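Local structure of extracellular solute-binding protein family 1 (Arthrobacter chlorophenolicus, 4R2F) at residues Asp175-Lys187 / Glu236-Val249. The protein probably serves as the extracellular sugar-binding component of a bacterial transporter, and holds the disaccharide laminaribiose in its ligand pocket. Residues are numbered along the deposited sequence; the frame is centred on the assembly and turned at random.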
loop_
_atom_site.group_PDB
_atom_site.type_symbol
_atom_site.label_atom_id
_atom_site.label_comp_id
_atom_site.label_asym_id
_atom_site.label_seq_id
_atom_site.Cartn_x
_atom_site.Cartn_y
_atom_site.Cartn_z
ATOM N N ASP A 175 -18.094 9.550 10.178
ATOM C CA ASP A 175 -18.440 8.151 10.353
ATOM C C ASP A 175 -19.145 7.632 9.130
ATOM O O ASP A 175 -19.384 8.401 8.187
ATOM C CB ASP A 175 -19.290 7.945 11.618
ATOM C CG ASP A 175 -20.604 8.744 11.625
ATOM O OD1 ASP A 175 -21.086 9.287 10.601
ATOM O OD2 ASP A 175 -21.172 8.806 12.720
ATOM N N TRP A 176 -19.471 6.340 9.137
ATOM C CA TRP A 176 -20.062 5.696 7.950
ATOM C C TRP A 176 -21.408 6.313 7.574
ATOM O O TRP A 176 -21.674 6.550 6.402
ATOM C CB TRP A 176 -20.202 4.185 8.152
ATOM C CG TRP A 176 -18.889 3.476 8.138
ATOM C CD1 TRP A 176 -17.641 4.053 8.219
ATOM C CD2 TRP A 176 -18.667 2.066 8.057
ATOM N NE1 TRP A 176 -16.675 3.091 8.157
ATOM C CE2 TRP A 176 -17.270 1.861 8.071
ATOM C CE3 TRP A 176 -19.508 0.955 7.956
ATOM C CZ2 TRP A 176 -16.697 0.593 7.993
ATOM C CZ3 TRP A 176 -18.937 -0.295 7.864
ATOM C CH2 TRP A 176 -17.544 -0.467 7.890
ATOM N N ALA A 177 -22.232 6.592 8.575
ATOM C CA ALA A 177 -23.547 7.169 8.353
ATOM C C ALA A 177 -23.406 8.546 7.722
ATOM O O ALA A 177 -24.121 8.866 6.789
ATOM C CB ALA A 177 -24.333 7.251 9.664
ATOM N N SER A 178 -22.476 9.361 8.210
ATOM C CA SER A 178 -22.275 10.661 7.605
ATOM C C SER A 178 -21.613 10.543 6.197
ATOM O O SER A 178 -21.905 11.343 5.323
ATOM C CB SER A 178 -21.540 11.617 8.561
ATOM O OG SER A 178 -20.218 11.196 8.874
ATOM N N LEU A 179 -20.774 9.530 5.963
ATOM C CA LEU A 179 -20.205 9.308 4.615
ATOM C C LEU A 179 -21.310 9.064 3.584
ATOM O O LEU A 179 -21.322 9.664 2.497
ATOM C CB LEU A 179 -19.188 8.146 4.627
ATOM C CG LEU A 179 -18.668 7.563 3.309
ATOM C CD1 LEU A 179 -18.110 8.647 2.421
ATOM C CD2 LEU A 179 -17.611 6.486 3.575
ATOM N N LEU A 180 -22.244 8.189 3.936
ATOM C CA LEU A 180 -23.393 7.880 3.067
ATOM C C LEU A 180 -24.261 9.102 2.775
ATOM O O LEU A 180 -24.595 9.351 1.624
ATOM C CB LEU A 180 -24.246 6.774 3.678
ATOM C CG LEU A 180 -25.441 6.292 2.850
ATOM C CD1 LEU A 180 -25.007 5.687 1.524
ATOM C CD2 LEU A 180 -26.260 5.302 3.657
ATOM N N GLU A 181 -24.634 9.860 3.801
ATOM C CA GLU A 181 -25.425 11.096 3.583
ATOM C C GLU A 181 -24.710 12.083 2.686
ATOM O O GLU A 181 -25.268 12.560 1.714
ATOM C CB GLU A 181 -25.798 11.796 4.910
ATOM C CG GLU A 181 -26.860 11.064 5.716
ATOM C CD GLU A 181 -28.087 10.739 4.884
ATOM O OE1 GLU A 181 -28.687 11.694 4.353
ATOM O OE2 GLU A 181 -28.438 9.540 4.744
ATOM N N ALA A 182 -23.464 12.395 3.008
ATOM C CA ALA A 182 -22.736 13.367 2.225
ATOM C C ALA A 182 -22.541 12.850 0.796
ATOM O O ALA A 182 -22.682 13.610 -0.172
ATOM C CB ALA A 182 -21.403 13.656 2.864
ATOM N N GLY A 183 -22.233 11.564 0.684
ATOM C CA GLY A 183 -22.098 10.904 -0.607
ATOM C C GLY A 183 -23.304 11.067 -1.515
ATOM O O GLY A 183 -23.152 11.392 -2.696
ATOM N N LYS A 184 -24.500 10.824 -0.981
ATOM C CA LYS A 184 -25.740 11.091 -1.737
ATOM C C LYS A 184 -25.835 12.548 -2.251
ATOM O O LYS A 184 -26.303 12.787 -3.357
ATOM C CB LYS A 184 -26.978 10.803 -0.885
ATOM C CG LYS A 184 -27.238 9.342 -0.572
ATOM C CD LYS A 184 -28.515 9.246 0.250
ATOM C CE LYS A 184 -28.718 7.867 0.838
ATOM N NZ LYS A 184 -30.084 7.738 1.398
ATOM N N LYS A 185 -25.424 13.517 -1.436
ATOM C CA LYS A 185 -25.517 14.925 -1.835
ATOM C C LYS A 185 -24.466 15.236 -2.870
ATOM O O LYS A 185 -24.697 16.029 -3.757
ATOM C CB LYS A 185 -25.330 15.867 -0.650
ATOM C CG LYS A 185 -26.380 15.733 0.436
ATOM C CD LYS A 185 -27.677 16.407 0.049
ATOM C CE LYS A 185 -28.622 16.412 1.231
ATOM N NZ LYS A 185 -29.902 17.064 0.863
ATOM N N LEU A 186 -23.299 14.619 -2.740
ATOM C CA LEU A 186 -22.230 14.825 -3.694
ATOM C C LEU A 186 -22.629 14.238 -5.035
ATOM O O LEU A 186 -22.385 14.833 -6.081
ATOM C CB LEU A 186 -20.943 14.191 -3.193
ATOM C CG LEU A 186 -20.317 14.974 -2.041
ATOM C CD1 LEU A 186 -19.376 14.095 -1.240
ATOM C CD2 LEU A 186 -19.584 16.200 -2.571
ATOM N N LYS A 187 -23.255 13.072 -5.008
ATOM C CA LYS A 187 -23.782 12.486 -6.233
ATOM C C LYS A 187 -24.777 13.435 -6.901
ATOM O O LYS A 187 -24.771 13.608 -8.110
ATOM C CB LYS A 187 -24.439 11.153 -5.929
ATOM C CG LYS A 187 -25.065 10.446 -7.134
ATOM C CD LYS A 187 -25.718 9.161 -6.641
ATOM C CE LYS A 187 -27.135 8.971 -7.141
ATOM N NZ LYS A 187 -27.101 8.708 -8.597
ATOM N N GLU A 236 -20.868 -6.692 7.957
ATOM C CA GLU A 236 -21.342 -5.314 8.000
ATOM C C GLU A 236 -20.561 -4.360 7.097
ATOM O O GLU A 236 -21.145 -3.448 6.513
ATOM C CB GLU A 236 -21.211 -4.751 9.394
ATOM C CG GLU A 236 -22.489 -4.515 10.127
ATOM C CD GLU A 236 -22.222 -3.689 11.353
ATOM O OE1 GLU A 236 -22.833 -2.613 11.476
ATOM O OE2 GLU A 236 -21.365 -4.104 12.163
ATOM N N ALA A 237 -19.241 -4.529 7.072
ATOM C CA ALA A 237 -18.365 -3.688 6.288
ATOM C C ALA A 237 -18.690 -3.849 4.811
ATOM O O ALA A 237 -18.826 -2.862 4.091
ATOM C CB ALA A 237 -16.907 -4.017 6.572
ATOM N N VAL A 238 -18.881 -5.096 4.390
ATOM C CA VAL A 238 -19.204 -5.387 3.013
ATOM C C VAL A 238 -20.609 -4.921 2.653
ATOM O O VAL A 238 -20.809 -4.414 1.550
ATOM C CB VAL A 238 -19.019 -6.873 2.679
ATOM C CG1 VAL A 238 -19.490 -7.177 1.257
ATOM C CG2 VAL A 238 -17.552 -7.244 2.796
ATOM N N GLU A 239 -21.562 -5.067 3.573
ATOM C CA GLU A 239 -22.909 -4.525 3.377
ATOM C C GLU A 239 -22.884 -3.009 3.175
ATOM O O GLU A 239 -23.659 -2.470 2.406
ATOM C CB GLU A 239 -23.837 -4.867 4.559
ATOM C CG GLU A 239 -24.283 -6.326 4.591
ATOM C CD GLU A 239 -25.132 -6.696 5.810
ATOM O OE1 GLU A 239 -25.128 -5.971 6.835
ATOM O OE2 GLU A 239 -25.812 -7.741 5.749
ATOM N N PHE A 240 -21.995 -2.316 3.873
ATOM C CA PHE A 240 -21.927 -0.879 3.734
ATOM C C PHE A 240 -21.380 -0.481 2.355
ATOM O O PHE A 240 -21.919 0.411 1.704
ATOM C CB PHE A 240 -21.112 -0.272 4.858
ATOM C CG PHE A 240 -21.005 1.205 4.767
ATOM C CD1 PHE A 240 -22.127 2.011 4.963
ATOM C CD2 PHE A 240 -19.791 1.805 4.467
ATOM C CE1 PHE A 240 -22.040 3.385 4.863
ATOM C CE2 PHE A 240 -19.698 3.190 4.386
ATOM C CZ PHE A 240 -20.821 3.975 4.569
ATOM N N LEU A 241 -20.335 -1.164 1.920
ATOM C CA LEU A 241 -19.788 -0.949 0.589
ATOM C C LEU A 241 -20.838 -1.212 -0.493
ATOM O O LEU A 241 -21.008 -0.414 -1.406
ATOM C CB LEU A 241 -18.556 -1.818 0.383
ATOM C CG LEU A 241 -17.349 -1.309 1.192
ATOM C CD1 LEU A 241 -16.286 -2.370 1.403
ATOM C CD2 LEU A 241 -16.755 -0.074 0.542
ATOM N N LEU A 242 -21.559 -2.315 -0.375
ATOM C CA LEU A 242 -22.664 -2.598 -1.307
ATOM C C LEU A 242 -23.725 -1.508 -1.332
ATOM O O LEU A 242 -24.265 -1.196 -2.392
ATOM C CB LEU A 242 -23.313 -3.925 -0.969
ATOM C CG LEU A 242 -22.444 -5.141 -1.237
ATOM C CD1 LEU A 242 -23.068 -6.384 -0.582
ATOM C CD2 LEU A 242 -22.265 -5.340 -2.735
ATOM N N GLU A 243 -23.987 -0.897 -0.179
ATOM C CA GLU A 243 -24.903 0.202 -0.101
ATOM C C GLU A 243 -24.322 1.445 -0.782
ATOM O O GLU A 243 -25.044 2.178 -1.428
ATOM C CB GLU A 243 -25.215 0.505 1.354
ATOM C CG GLU A 243 -26.518 1.237 1.571
ATOM C CD GLU A 243 -26.772 1.510 3.042
ATOM O OE1 GLU A 243 -27.763 2.196 3.358
ATOM O OE2 GLU A 243 -25.974 1.051 3.891
ATOM N N LEU A 244 -23.034 1.715 -0.603
ATOM C CA LEU A 244 -22.407 2.799 -1.357
ATOM C C LEU A 244 -22.506 2.563 -2.881
ATOM O O LEU A 244 -22.779 3.506 -3.645
ATOM C CB LEU A 244 -20.960 2.981 -0.962
ATOM C CG LEU A 244 -20.672 3.436 0.457
ATOM C CD1 LEU A 244 -19.178 3.634 0.590
ATOM C CD2 LEU A 244 -21.421 4.706 0.798
ATOM N N VAL A 245 -22.334 1.303 -3.303
ATOM C CA VAL A 245 -22.468 0.917 -4.717
ATOM C C VAL A 245 -23.896 1.086 -5.245
ATOM O O VAL A 245 -24.095 1.669 -6.323
ATOM C CB VAL A 245 -21.969 -0.520 -4.997
ATOM C CG1 VAL A 245 -22.274 -0.942 -6.438
ATOM C CG2 VAL A 245 -20.456 -0.633 -4.754
ATOM N N SER A 246 -24.885 0.622 -4.491
ATOM C CA SER A 246 -26.300 0.713 -4.941
ATOM C C SER A 246 -26.821 2.149 -4.970
ATOM O O SER A 246 -27.678 2.469 -5.754
ATOM C CB SER A 246 -27.224 -0.155 -4.069
ATOM O OG SER A 246 -27.209 0.283 -2.729
ATOM N N ASN A 247 -26.299 2.998 -4.095
ATOM C CA ASN A 247 -26.689 4.405 -4.033
ATOM C C ASN A 247 -25.903 5.320 -5.001
ATOM O O ASN A 247 -26.160 6.520 -5.056
ATOM C CB ASN A 247 -26.535 4.919 -2.576
ATOM C CG ASN A 247 -27.689 4.492 -1.673
ATOM O OD1 ASN A 247 -28.701 5.163 -1.616
ATOM N ND2 ASN A 247 -27.533 3.387 -0.953
ATOM N N GLY A 248 -24.938 4.759 -5.730
ATOM C CA GLY A 248 -24.124 5.506 -6.686
ATOM C C GLY A 248 -23.120 6.445 -6.041
ATOM O O GLY A 248 -22.664 7.374 -6.669
ATOM N N VAL A 249 -22.809 6.235 -4.770
ATOM C CA VAL A 249 -21.747 7.002 -4.080
ATOM C C VAL A 249 -20.384 6.507 -4.563
ATOM O O VAL A 249 -19.453 7.288 -4.797
ATOM C CB VAL A 249 -21.891 6.853 -2.554
ATOM C CG1 VAL A 249 -20.692 7.435 -1.806
ATOM C CG2 VAL A 249 -23.198 7.507 -2.110
#
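Trp-176 and Phe-240 meet where helices 176-187 and 236-246 run side by side almost parallel, their axes 11° apart and 10.9 Å at closest approach. The two rings form an offset stack: the Phe-240 ring faces the five-membered ring of Trp-176 with centroids 4.7 Å apart, tilted by 15°. Phe-240 reaches across with CG anti to its backbone N (chi1 180°), which also brings its ring under Trp-176 CB, a CH-pi contact 3.9 Å from the ring centroid. The far edge of the indole abuts Ala-237, CH2 to CB 3.8 Å. Leu-179 CD2 meets the Phe-240 edge in the ring plane, while Leu-244 lies against the face opposite Trp-176. One turn after Trp-176, the branches of Leu-180 part: CD1 packs on Leu-244 CD2 at 3.8 Å, and CD2 touches the Glu-243 carboxylate.

At the C-terminal end of helix 236-246 a Schellman motif, with Gly-248 at positive phi, sets Val-249 CG2 3.6 Å from Gly-183 C. Lacking a side chain, Gly-183 lets the CA atoms of Gly-183 and Val-249 approach to 5.2 Å. This near-parallel helix packing, aromatic at one end and glycine-close at the other, joins two helices of the solute-binding protein family region. Helix 204-215 packs against both aromatics through Met-212, and helices 398-408 and 414-428 flank helix 232-246.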